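Local coordinates for DUF5037 domain-containing protein (Ruminococcus gnavus, PDB 4GL6) that is of unknown function, a gut bacterial member of the DUF5037 family that pairs an antiparallel sheet with a mixed sheet in a single chain, at residues I70-G74 and Y75-L79; I105-E109 and E110-I114; I119-W122 and K123-V126. All blocks are in the same frame, centred on the assembly; numbering follows the deposited sequence.

Contact 1: I70-G74 and Y75-L79; sequences IIYDG and YGQRL
Tyr72 points the hydroxyl end of its ring at the first turn of the helix, where it meets Gln77, the two side chains crossing with ring and amide planes 72° apart. With CG anti to the backbone N (chi1 177°), the Tyr72 ring reaches forward along the chain, and its OH accepts a bent hydrogen bond from Gln77 N at 3.3 Å. Further out, Gln77 OE1 lies at the ring edge, near its plane, 3.7 Å from Tyr72 CE2, and is hydrogen-bonded to Ile107 N, while one ring face receives the backbone N of Gly74 over its centre.

Asp73 makes an Asx turn leading into the N-cap glycine: Asp73 OD1 accepts Tyr75 N at 3.0 Å in an almost straight bond from above the carboxylate plane, and carboxylate and Tyr75 ring stand nearly perpendicular. That N-cap, Gly74, has positive phi, and its O accepts Arg78 N at 3.1 Å, the opening helical bond.

Just before this start, Ile71 and Tyr72 both face Ser57 of strand 54-59 in a classic beta bulge. The other carboxylate oxygen of Asp73 is held by Tyr13 and Tyr18 of helix 6-18, so the corner from strand 69-70 into helix 75-95 is fastened to both neighbours.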
loop_
_atom_site.group_PDB
_atom_site.type_symbol
_atom_site.label_atom_id
_atom_site.label_comp_id
_atom_site.label_asym_id
_atom_site.label_seq_id
_atom_site.Cartn_x
_atom_site.Cartn_y
_atom_site.Cartn_z
ATOM N N ILE A 70 18.856 3.992 11.197
ATOM C CA ILE A 70 17.475 3.889 10.743
ATOM C C ILE A 70 16.784 5.241 10.862
ATOM O O ILE A 70 16.712 5.793 11.958
ATOM C CB ILE A 70 16.700 2.847 11.597
ATOM C CG1 ILE A 70 17.326 1.441 11.447
ATOM C CG2 ILE A 70 15.200 2.816 11.254
ATOM C CD1 ILE A 70 18.641 1.219 12.182
ATOM N N ILE A 71 16.300 5.780 9.745
ATOM C CA ILE A 71 15.494 7.000 9.772
ATOM C C ILE A 71 14.093 6.481 10.156
ATOM O O ILE A 71 13.556 6.849 11.205
ATOM C CB ILE A 71 15.527 7.766 8.439
ATOM C CG1 ILE A 71 16.972 8.205 8.115
ATOM C CG2 ILE A 71 14.603 8.982 8.516
ATOM C CD1 ILE A 71 17.138 8.814 6.732
ATOM N N TYR A 72 13.538 5.601 9.319
ATOM C CA TYR A 72 12.290 4.871 9.625
ATOM C C TYR A 72 12.235 3.605 8.766
ATOM O O TYR A 72 12.155 3.717 7.547
ATOM C CB TYR A 72 11.037 5.734 9.445
ATOM C CG TYR A 72 9.765 4.962 9.682
ATOM C CD1 TYR A 72 9.561 4.281 10.880
ATOM C CD2 TYR A 72 8.758 4.908 8.716
ATOM C CE1 TYR A 72 8.402 3.549 11.105
ATOM C CE2 TYR A 72 7.594 4.177 8.933
ATOM C CZ TYR A 72 7.423 3.495 10.128
ATOM O OH TYR A 72 6.287 2.762 10.370
ATOM N N ASP A 73 12.279 2.427 9.410
ATOM C CA ASP A 73 12.344 1.125 8.689
ATOM C C ASP A 73 11.147 0.730 7.832
ATOM O O ASP A 73 11.262 -0.150 6.968
ATOM C CB ASP A 73 12.744 -0.037 9.617
ATOM C CG ASP A 73 11.715 -0.356 10.715
ATOM O OD1 ASP A 73 10.505 -0.051 10.603
ATOM O OD2 ASP A 73 12.153 -0.975 11.711
ATOM N N GLY A 74 10.011 1.371 8.102
ATOM C CA GLY A 74 8.787 1.166 7.354
ATOM C C GLY A 74 8.024 -0.105 7.617
ATOM O O GLY A 74 7.034 -0.334 6.933
ATOM N N TYR A 75 8.443 -0.913 8.599
ATOM C CA TYR A 75 7.826 -2.221 8.815
ATOM C C TYR A 75 6.502 -2.157 9.524
ATOM O O TYR A 75 5.601 -2.924 9.181
ATOM C CB TYR A 75 8.774 -3.233 9.494
ATOM C CG TYR A 75 8.254 -4.670 9.419
ATOM C CD1 TYR A 75 7.970 -5.262 8.177
ATOM C CD2 TYR A 75 8.036 -5.438 10.572
ATOM C CE1 TYR A 75 7.477 -6.555 8.082
ATOM C CE2 TYR A 75 7.544 -6.746 10.482
ATOM C CZ TYR A 75 7.267 -7.294 9.228
ATOM O OH TYR A 75 6.799 -8.574 9.067
ATOM N N GLY A 76 6.370 -1.273 10.511
ATOM C CA GLY A 76 5.084 -1.097 11.221
ATOM C C GLY A 76 4.009 -0.666 10.235
ATOM O O GLY A 76 2.876 -1.167 10.232
ATOM N N GLN A 77 4.420 0.254 9.382
ATOM C CA GLN A 77 3.637 0.751 8.274
ATOM C C GLN A 77 3.172 -0.398 7.360
ATOM O O GLN A 77 2.009 -0.448 6.965
ATOM C CB GLN A 77 4.527 1.732 7.495
ATOM C CG GLN A 77 3.827 2.685 6.581
ATOM C CD GLN A 77 4.781 3.742 6.056
ATOM O OE1 GLN A 77 4.873 4.866 6.581
ATOM N NE2 GLN A 77 5.561 3.353 5.070
ATOM N N ARG A 78 4.088 -1.306 7.027
ATOM C CA ARG A 78 3.785 -2.469 6.170
ATOM C C ARG A 78 2.756 -3.401 6.791
ATOM O O ARG A 78 1.869 -3.889 6.094
ATOM C CB ARG A 78 5.058 -3.267 5.812
ATOM C CG ARG A 78 4.849 -4.626 5.135
ATOM C CD ARG A 78 4.038 -4.491 3.849
ATOM N NE ARG A 78 3.256 -5.686 3.552
ATOM C CZ ARG A 78 2.201 -5.734 2.731
ATOM N NH1 ARG A 78 1.741 -4.654 2.111
ATOM N NH2 ARG A 78 1.571 -6.883 2.554
ATOM N N LEU A 79 2.901 -3.661 8.082
ATOM C CA LEU A 79 1.956 -4.505 8.798
ATOM C C LEU A 79 0.545 -3.904 8.772
ATOM O O LEU A 79 -0.434 -4.657 8.674
ATOM C CB LEU A 79 2.410 -4.734 10.241
ATOM C CG LEU A 79 3.731 -5.479 10.455
ATOM C CD1 LEU A 79 4.102 -5.436 11.942
ATOM C CD2 LEU A 79 3.648 -6.901 9.937
#

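Contact 2: I105-E109 and E110-I114; sequences IIIPE and EWQDI
Pro108 O draws two backbone amides: Trp111 N at 2.9 Å, coming from above the carbonyl plane, and Gln112 N at 3.4 Å in a weak bond. Gln112 N is itself shared, its better bond being to Glu109 O at 3.1 Å. Gln112 sends its side chain back along the chain, extended past CG, and NE2 donates to Ile107 O at 3.3 Å. That bond is nearly straight, and the acceptor lies almost exactly in the amide plane, probably fixing how the amide is turned; Gln112 CD passes close to Glu109 CA.

Residues 110-113 have helical backbone angles without the regular bonding of a helix, and the end of this run forms a type I beta turn from Trp111 to Ile114, closed by Ile114 N to Trp111 O. The loop lies between strand 99-104 and helix 116-119, and its tight coil brings Trp111 back over Pro108.

Pro108 sets CG over one face of the six-membered ring of the indole, toward its rim, in a CH-pi contact: CG sits 4.2 Å from the ring centroid, 20° off the normal, and Pro108 CD touches Trp111 CE3. Trp111 CG stands anti to its carbonyl carbon (chi1 -52°), which swings the indole over the proline, while CB remains 3.7 Å from Ile107 CG2. Both Pro108 and Trp111 also touch Lys137, whereas the buried Ile107 packs on Leu80 of helix 75-95 and on Tyr125.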
loop_
_atom_site.group_PDB
_atom_site.type_symbol
_atom_site.label_atom_id
_atom_site.label_comp_id
_atom_site.label_asym_id
_atom_site.label_seq_id
_atom_site.Cartn_x
_atom_site.Cartn_y
_atom_site.Cartn_z
ATOM N N ILE A 105 -0.422 3.094 3.194
ATOM C CA ILE A 105 -0.540 3.687 4.524
ATOM C C ILE A 105 0.795 4.334 4.859
ATOM O O ILE A 105 1.798 3.681 4.797
ATOM C CB ILE A 105 -0.894 2.622 5.568
ATOM C CG1 ILE A 105 -2.320 2.102 5.304
ATOM C CG2 ILE A 105 -0.826 3.188 6.993
ATOM C CD1 ILE A 105 -2.720 0.873 6.086
ATOM N N ILE A 106 0.782 5.624 5.184
ATOM C CA ILE A 106 1.976 6.402 5.534
ATOM C C ILE A 106 1.885 6.905 6.977
ATOM O O ILE A 106 1.025 7.714 7.294
ATOM C CB ILE A 106 2.138 7.616 4.600
ATOM C CG1 ILE A 106 2.373 7.149 3.138
ATOM C CG2 ILE A 106 3.261 8.528 5.095
ATOM C CD1 ILE A 106 3.671 6.397 2.880
ATOM N N ILE A 107 2.795 6.427 7.824
ATOM C CA ILE A 107 2.897 6.816 9.231
ATOM C C ILE A 107 3.751 8.082 9.303
ATOM O O ILE A 107 4.903 8.043 8.866
ATOM C CB ILE A 107 3.622 5.739 10.057
ATOM C CG1 ILE A 107 2.861 4.421 10.012
ATOM C CG2 ILE A 107 3.814 6.180 11.501
ATOM C CD1 ILE A 107 1.425 4.486 10.497
ATOM N N PRO A 108 3.213 9.196 9.835
ATOM C CA PRO A 108 3.984 10.454 9.920
ATOM C C PRO A 108 5.101 10.435 10.988
ATOM O O PRO A 108 5.043 9.633 11.944
ATOM C CB PRO A 108 2.913 11.495 10.252
ATOM C CG PRO A 108 1.862 10.727 10.995
ATOM C CD PRO A 108 1.879 9.330 10.455
ATOM N N GLU A 109 6.084 11.332 10.820
ATOM C CA GLU A 109 7.261 11.451 11.701
ATOM C C GLU A 109 6.909 11.318 13.183
ATOM O O GLU A 109 7.542 10.535 13.892
ATOM C CB GLU A 109 8.010 12.771 11.451
ATOM C CG GLU A 109 9.355 12.888 12.171
ATOM C CD GLU A 109 10.101 14.183 11.872
ATOM O OE1 GLU A 109 9.462 15.241 11.667
ATOM O OE2 GLU A 109 11.348 14.142 11.870
ATOM N N GLU A 110 5.856 12.027 13.600
ATOM C CA GLU A 110 5.372 12.045 14.996
ATOM C C GLU A 110 5.151 10.652 15.591
ATOM O O GLU A 110 5.433 10.457 16.763
ATOM C CB GLU A 110 4.054 12.847 15.175
ATOM C CG GLU A 110 4.052 14.323 14.748
ATOM C CD GLU A 110 3.636 14.549 13.295
ATOM O OE1 GLU A 110 2.574 14.032 12.899
ATOM O OE2 GLU A 110 4.361 15.262 12.554
ATOM N N TRP A 111 4.654 9.703 14.792
ATOM C CA TRP A 111 4.350 8.328 15.263
ATOM C C TRP A 111 5.393 7.272 15.009
ATOM O O TRP A 111 5.251 6.149 15.499
ATOM C CB TRP A 111 3.018 7.841 14.689
ATOM C CG TRP A 111 1.855 8.783 14.903
ATOM C CD1 TRP A 111 1.751 9.826 15.818
ATOM C CD2 TRP A 111 0.549 8.730 14.253
ATOM N NE1 TRP A 111 0.544 10.439 15.732
ATOM C CE2 TRP A 111 -0.230 9.833 14.819
ATOM C CE3 TRP A 111 -0.029 7.925 13.274
ATOM C CZ2 TRP A 111 -1.529 10.101 14.416
ATOM C CZ3 TRP A 111 -1.347 8.204 12.880
ATOM C CH2 TRP A 111 -2.076 9.265 13.446
ATOM N N GLN A 112 6.463 7.616 14.299
ATOM C CA GLN A 112 7.513 6.647 13.976
ATOM C C GLN A 112 8.213 6.036 15.184
ATOM O O GLN A 112 8.641 4.891 15.116
ATOM C CB GLN A 112 8.514 7.240 13.004
ATOM C CG GLN A 112 7.866 7.406 11.637
ATOM C CD GLN A 112 8.680 8.187 10.657
ATOM O OE1 GLN A 112 9.854 8.486 10.864
ATOM N NE2 GLN A 112 8.030 8.570 9.593
ATOM N N ASP A 113 8.283 6.782 16.285
ATOM C CA ASP A 113 8.854 6.270 17.530
ATOM C C ASP A 113 7.972 5.249 18.239
ATOM O O ASP A 113 8.501 4.509 19.067
ATOM C CB ASP A 113 9.160 7.416 18.507
ATOM C CG ASP A 113 10.284 8.334 18.021
ATOM O OD1 ASP A 113 10.950 8.045 16.991
ATOM O OD2 ASP A 113 10.499 9.363 18.697
ATOM N N ILE A 114 6.664 5.196 17.935
ATOM C CA ILE A 114 5.745 4.271 18.632
ATOM C C ILE A 114 6.185 2.823 18.361
ATOM O O ILE A 114 6.479 2.498 17.207
ATOM C CB ILE A 114 4.247 4.412 18.225
ATOM C CG1 ILE A 114 3.707 5.834 18.450
ATOM C CG2 ILE A 114 3.376 3.469 19.068
ATOM C CD1 ILE A 114 2.332 6.069 17.853
#

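Contact 3: I119-W122 and K123-V126; sequences ISQW and KNYV
Trp122 and Tyr125 both hold CG anti to the backbone N (chi1 -167° and 177°), and these torsions bring their rings together across one turn of the helix. The pair is T-shaped, with the edge of Tyr125 directed at the face of the indole: the centroid of the six-membered ring of Trp122 lies 5.7 Å from that of the Tyr125 ring, and the planes meet at 64°. Tyr125 CD2 makes the closest approach, 4.2 Å from Trp122 CZ3 and toward the rim of the face. At the pyrrole end of the indole, Val126 CG2 packs 3.6 Å from Trp122 CD1, and Trp122 NE1 is hydrogen-bonded to Leu171 O. Ile119, ending helix 116-119, brings CD1 loosely to the Tyr125 ring.

Gln121 is the N-cap. Its O receives Tyr125 N at 3.2 Å in the carbonyl plane and, weakly, Asn124 N; Trp122 O then takes Val126 N in a nearly straight bond of 2.9 Å. The Gln121 and Asn124 side chains run alongside each other with amide planes 75° apart, and Asn124 ND2 is bonded to Glu118 O. Were Trp122 an alanine, Tyr125 and Val126 would be likely to face a gap and Leu171 O to lose its donor.

Helix 75-95 lies against this first turn, Gln83 and Met87 touching Trp122 and Leu80 touching Tyr125, while the Tyr125 hydroxyl bonds to Leu139 O just before strand 140-147.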
loop_
_atom_site.group_PDB
_atom_site.type_symbol
_atom_site.label_atom_id
_atom_site.label_comp_id
_atom_site.label_asym_id
_atom_site.label_seq_id
_atom_site.Cartn_x
_atom_site.Cartn_y
_atom_site.Cartn_z
ATOM N N ILE A 119 1.690 0.128 17.435
ATOM C CA ILE A 119 1.165 0.818 16.231
ATOM C C ILE A 119 0.538 -0.106 15.183
ATOM O O ILE A 119 -0.402 0.287 14.495
ATOM C CB ILE A 119 2.264 1.715 15.557
ATOM C CG1 ILE A 119 1.693 2.749 14.567
ATOM C CG2 ILE A 119 3.327 0.887 14.838
ATOM C CD1 ILE A 119 0.858 3.843 15.194
ATOM N N SER A 120 1.073 -1.315 15.058
ATOM C CA SER A 120 0.605 -2.292 14.061
ATOM C C SER A 120 -0.785 -2.883 14.334
ATOM O O SER A 120 -1.334 -3.544 13.471
ATOM C CB SER A 120 1.604 -3.435 13.930
ATOM O OG SER A 120 1.624 -4.192 15.126
ATOM N N GLN A 121 -1.336 -2.702 15.529
ATOM C CA GLN A 121 -2.712 -3.115 15.794
ATOM C C GLN A 121 -3.647 -2.063 15.183
ATOM O O GLN A 121 -3.624 -0.884 15.572
ATOM C CB GLN A 121 -2.995 -3.198 17.265
ATOM C CG GLN A 121 -2.143 -4.192 18.003
ATOM C CD GLN A 121 -2.681 -4.368 19.395
ATOM O OE1 GLN A 121 -2.115 -3.851 20.348
ATOM N NE2 GLN A 121 -3.844 -4.994 19.501
ATOM N N TRP A 122 -4.485 -2.508 14.253
ATOM C CA TRP A 122 -5.414 -1.631 13.538
ATOM C C TRP A 122 -6.235 -0.745 14.456
ATOM O O TRP A 122 -6.344 0.456 14.214
ATOM C CB TRP A 122 -6.306 -2.453 12.622
ATOM C CG TRP A 122 -7.043 -1.594 11.667
ATOM C CD1 TRP A 122 -8.338 -1.142 11.772
ATOM C CD2 TRP A 122 -6.532 -1.010 10.453
ATOM N NE1 TRP A 122 -8.665 -0.357 10.711
ATOM C CE2 TRP A 122 -7.631 -0.228 9.887
ATOM C CE3 TRP A 122 -5.321 -1.054 9.785
ATOM C CZ2 TRP A 122 -7.506 0.467 8.702
ATOM C CZ3 TRP A 122 -5.209 -0.353 8.587
ATOM C CH2 TRP A 122 -6.280 0.388 8.060
ATOM N N LYS A 123 -6.775 -1.322 15.529
ATOM C CA LYS A 123 -7.563 -0.554 16.504
ATOM C C LYS A 123 -6.814 0.681 17.076
ATOM O O LYS A 123 -7.409 1.750 17.204
ATOM C CB LYS A 123 -8.102 -1.440 17.630
ATOM C CG LYS A 123 -7.065 -2.255 18.404
ATOM C CD LYS A 123 -7.551 -2.641 19.809
ATOM C CE LYS A 123 -6.444 -3.302 20.625
ATOM N NZ LYS A 123 -6.761 -3.379 22.074
ATOM N N ASN A 124 -5.519 0.538 17.368
ATOM C CA ASN A 124 -4.701 1.638 17.902
ATOM C C ASN A 124 -4.412 2.682 16.867
ATOM O O ASN A 124 -4.322 3.875 17.184
ATOM C CB ASN A 124 -3.361 1.132 18.442
ATOM C CG ASN A 124 -3.509 0.289 19.681
ATOM O OD1 ASN A 124 -4.456 0.436 20.445
ATOM N ND2 ASN A 124 -2.547 -0.580 19.905
ATOM N N TYR A 125 -4.209 2.223 15.636
ATOM C CA TYR A 125 -3.926 3.107 14.520
ATOM C C TYR A 125 -5.133 4.004 14.228
ATOM O O TYR A 125 -4.971 5.204 14.040
ATOM C CB TYR A 125 -3.481 2.294 13.295
ATOM C CG TYR A 125 -3.241 3.131 12.068
ATOM C CD1 TYR A 125 -2.307 4.164 12.081
ATOM C CD2 TYR A 125 -3.936 2.883 10.873
ATOM C CE1 TYR A 125 -2.077 4.950 10.935
ATOM C CE2 TYR A 125 -3.715 3.665 9.720
ATOM C CZ TYR A 125 -2.792 4.692 9.768
ATOM O OH TYR A 125 -2.580 5.428 8.661
ATOM N N VAL A 126 -6.317 3.400 14.181
ATOM C CA VAL A 126 -7.583 4.123 13.986
ATOM C C VAL A 126 -7.813 5.148 15.093
ATOM O O VAL A 126 -8.264 6.256 14.825
ATOM C CB VAL A 126 -8.790 3.153 13.910
ATOM C CG1 VAL A 126 -10.125 3.893 14.002
ATOM C CG2 VAL A 126 -8.720 2.324 12.638
#

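The three contacts follow one another in series, none nested within or crossing another, and each is local. Contact 1 lies at the N terminus of helix 75-95, where the chain leaves the antiparallel sheet. After that helix and strand 99-104 of the mixed sheet, contact 2 forms within the loop that follows; short helix 116-119 then leads to contact 3, at the start of helix 122-129. In space they adjoin, the loop of contact 2 bridging the start of helix 75-95 and helix 122-129. Gln77 OE1 lies 2.9 Å from Ile107 N; Ile105 packs on Trp122 and Tyr125, and Ile114 on Ile119. Contacts 1 and 3 touch more lightly, through Leu79 and Ser120.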